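Local coordinates for EKC/KEOPS complex subunit PCC1 (Saccharomyces cerevisiae, PDB 4WXA), which serves as the dimerization module of the EKC/KEOPS complex, which is required for threonylcarbamoylation of adenosine 37 in tRNAs that read codons beginning with adenine, at residues 13-19 / 52-58. Numbering follows the deposited sequence.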
# COMPACT_ATOMS: atom_id res chain seq x y z
N LEU A 13 -4.76 -4.85 0.66
CA LEU A 13 -4.61 -4.26 -0.62
C LEU A 13 -3.66 -5.10 -1.50
O LEU A 13 -2.66 -5.64 -1.03
CB LEU A 13 -4.04 -2.89 -0.42
CG LEU A 13 -3.98 -1.99 -1.66
CD1 LEU A 13 -4.11 -0.61 -1.19
CD2 LEU A 13 -2.67 -2.07 -2.37
N GLU A 14 -3.98 -5.23 -2.76
CA GLU A 14 -3.08 -5.93 -3.69
C GLU A 14 -2.76 -5.02 -4.83
O GLU A 14 -3.60 -4.41 -5.49
CB GLU A 14 -3.63 -7.26 -4.16
CG GLU A 14 -2.90 -7.77 -5.38
CD GLU A 14 -2.82 -9.28 -5.48
OE1 GLU A 14 -3.87 -9.92 -5.72
OE2 GLU A 14 -1.71 -9.83 -5.36
N LEU A 15 -1.49 -4.94 -5.05
CA LEU A 15 -0.97 -4.12 -6.08
C LEU A 15 -0.37 -4.99 -7.22
O LEU A 15 0.39 -5.94 -6.96
CB LEU A 15 0.08 -3.32 -5.41
CG LEU A 15 0.83 -2.34 -6.28
CD1 LEU A 15 -0.07 -1.26 -6.88
CD2 LEU A 15 1.86 -1.65 -5.37
N LYS A 16 -0.75 -4.75 -8.47
CA LYS A 16 -0.17 -5.55 -9.63
C LYS A 16 0.58 -4.65 -10.60
O LYS A 16 0.03 -3.66 -11.07
CB LYS A 16 -1.25 -6.28 -10.39
CG LYS A 16 -2.33 -6.92 -9.55
CD LYS A 16 -3.21 -7.74 -10.47
CE LYS A 16 -4.11 -8.70 -9.75
NZ LYS A 16 -5.23 -8.05 -9.03
N ILE A 17 1.84 -4.98 -10.87
CA ILE A 17 2.70 -4.08 -11.61
C ILE A 17 3.28 -4.77 -12.85
O ILE A 17 4.16 -5.59 -12.74
CB ILE A 17 3.83 -3.60 -10.70
CG1 ILE A 17 3.24 -2.76 -9.55
CG2 ILE A 17 4.83 -2.71 -11.42
CD1 ILE A 17 3.88 -3.21 -8.27
N PRO A 18 2.77 -4.43 -14.05
CA PRO A 18 3.22 -5.05 -15.29
C PRO A 18 4.51 -4.51 -15.80
O PRO A 18 4.61 -3.36 -16.15
CB PRO A 18 2.11 -4.76 -16.29
CG PRO A 18 1.04 -4.10 -15.53
CD PRO A 18 1.58 -3.62 -14.23
N PHE A 19 5.54 -5.33 -15.81
CA PHE A 19 6.79 -4.92 -16.43
C PHE A 19 6.83 -5.39 -17.92
O PHE A 19 5.98 -6.10 -18.39
CB PHE A 19 7.93 -5.55 -15.65
CG PHE A 19 8.18 -4.91 -14.33
CD1 PHE A 19 7.53 -5.32 -13.25
CD2 PHE A 19 9.12 -3.90 -14.20
CE1 PHE A 19 7.77 -4.75 -12.02
CE2 PHE A 19 9.38 -3.33 -12.99
CZ PHE A 19 8.70 -3.76 -11.87
N ASN A 52 5.38 -11.53 -16.56
CA ASN A 52 5.95 -10.18 -16.51
C ASN A 52 5.35 -9.30 -15.37
O ASN A 52 5.74 -8.11 -15.25
CB ASN A 52 5.77 -9.54 -17.89
CG ASN A 52 4.35 -9.21 -18.16
OD1 ASN A 52 3.47 -10.08 -18.22
ND2 ASN A 52 4.07 -7.92 -18.21
N VAL A 53 4.44 -9.87 -14.55
CA VAL A 53 3.73 -9.04 -13.51
C VAL A 53 4.30 -9.27 -12.11
O VAL A 53 4.50 -10.41 -11.68
CB VAL A 53 2.23 -9.36 -13.44
CG1 VAL A 53 1.56 -8.45 -12.43
CG2 VAL A 53 1.56 -9.10 -14.81
N MET A 54 4.55 -8.19 -11.40
CA MET A 54 4.88 -8.26 -9.97
C MET A 54 3.60 -8.10 -9.11
O MET A 54 2.80 -7.22 -9.34
CB MET A 54 5.89 -7.20 -9.62
CG MET A 54 6.34 -7.28 -8.16
SD MET A 54 7.21 -5.74 -7.69
CE MET A 54 8.37 -6.40 -6.54
N LEU A 55 3.42 -9.00 -8.14
CA LEU A 55 2.26 -9.04 -7.31
C LEU A 55 2.72 -8.70 -5.87
O LEU A 55 3.65 -9.33 -5.35
CB LEU A 55 1.64 -10.40 -7.44
CG LEU A 55 1.36 -10.90 -8.83
CD1 LEU A 55 0.90 -12.34 -8.90
CD2 LEU A 55 0.27 -10.08 -9.51
N VAL A 56 2.12 -7.64 -5.25
CA VAL A 56 2.42 -7.29 -3.86
C VAL A 56 1.10 -7.22 -3.05
O VAL A 56 0.22 -6.38 -3.30
CB VAL A 56 3.05 -5.90 -3.78
CG1 VAL A 56 3.59 -5.62 -2.38
CG2 VAL A 56 4.21 -5.76 -4.68
N GLN A 57 0.97 -8.12 -2.11
CA GLN A 57 -0.18 -8.27 -1.27
C GLN A 57 0.17 -7.70 0.16
O GLN A 57 1.11 -8.20 0.83
CB GLN A 57 -0.47 -9.73 -1.22
CG GLN A 57 -1.65 -10.18 -0.39
CD GLN A 57 -2.94 -9.55 -0.93
OE1 GLN A 57 -3.38 -9.88 -2.04
NE2 GLN A 57 -3.50 -8.60 -0.16
N PHE A 58 -0.52 -6.61 0.54
CA PHE A 58 -0.50 -6.08 1.92
C PHE A 58 -1.70 -6.56 2.73
O PHE A 58 -2.79 -6.74 2.19
CB PHE A 58 -0.56 -4.56 1.87
CG PHE A 58 0.43 -3.95 0.94
CD1 PHE A 58 0.16 -3.84 -0.40
CD2 PHE A 58 1.64 -3.47 1.40
CE1 PHE A 58 1.08 -3.27 -1.29
CE2 PHE A 58 2.56 -2.91 0.54
CZ PHE A 58 2.28 -2.81 -0.83
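The Asn52 side chain meets Phe19 through a chi1 of 71°, which sets CG between the backbone N and the carbonyl carbon and brings the amide up to the end of the neighbouring strand. There ND2 gives a nearly straight bond to Phe19 O (2.6 Å), which lies close to the amide plane, while Phe19 N returns a bond to Asn52 O at 2.8 Å. The end of the pairing is thus held twice. At the other end Gln57, bent at chi2 (60°), folds its amide back so that NE2 reaches Phe58 O at 3.1 Å; Leu13 N approaches that oxygen from the opposite face of the carbonyl plane. Gln57 OE1 lies 3.4 Å from Glu14 CB, the two side chains crossing at about a right angle, and also bonds a glycerol.

Between these ends, residues 13-18 and 53-58 run antiparallel, with Leu13-Phe58, Leu15-Val56 and Ile17-Met54 as hydrogen-bonded pairs. The bond from Leu15 N to Val56 O (2.8 Å) is almost linear. On the face carrying these six residues, Leu13 CD2 lies alongside the Phe58 ring, 3.9 Å from Phe58 CD1, and Leu13 O sits in plane at the ring's edge. Farther along, Phe19 CE1 meets Met54 CB at 3.9 Å, the two side chains side by side. On the reverse face Lys16 CG touches Leu55 CD2 (4.1 Å) before the lysine chain turns off from the contact.

The pairing joins the first and third strands of an antiparallel sheet of order 1-3-2; Leu55 and Gln57 bond onward to Ser48 and Asp46 of strand 43-50. On the Leu13/Leu15/Ile17 face, helix 63-88 packs against Leu15, Ile17 and Phe58, helix 22-31 against Phe19 and Met54. Strand 11-18, at the sheet's edge within the chain, takes up GON7, whose strand pairs antiparallel with Leu13 to Lys16.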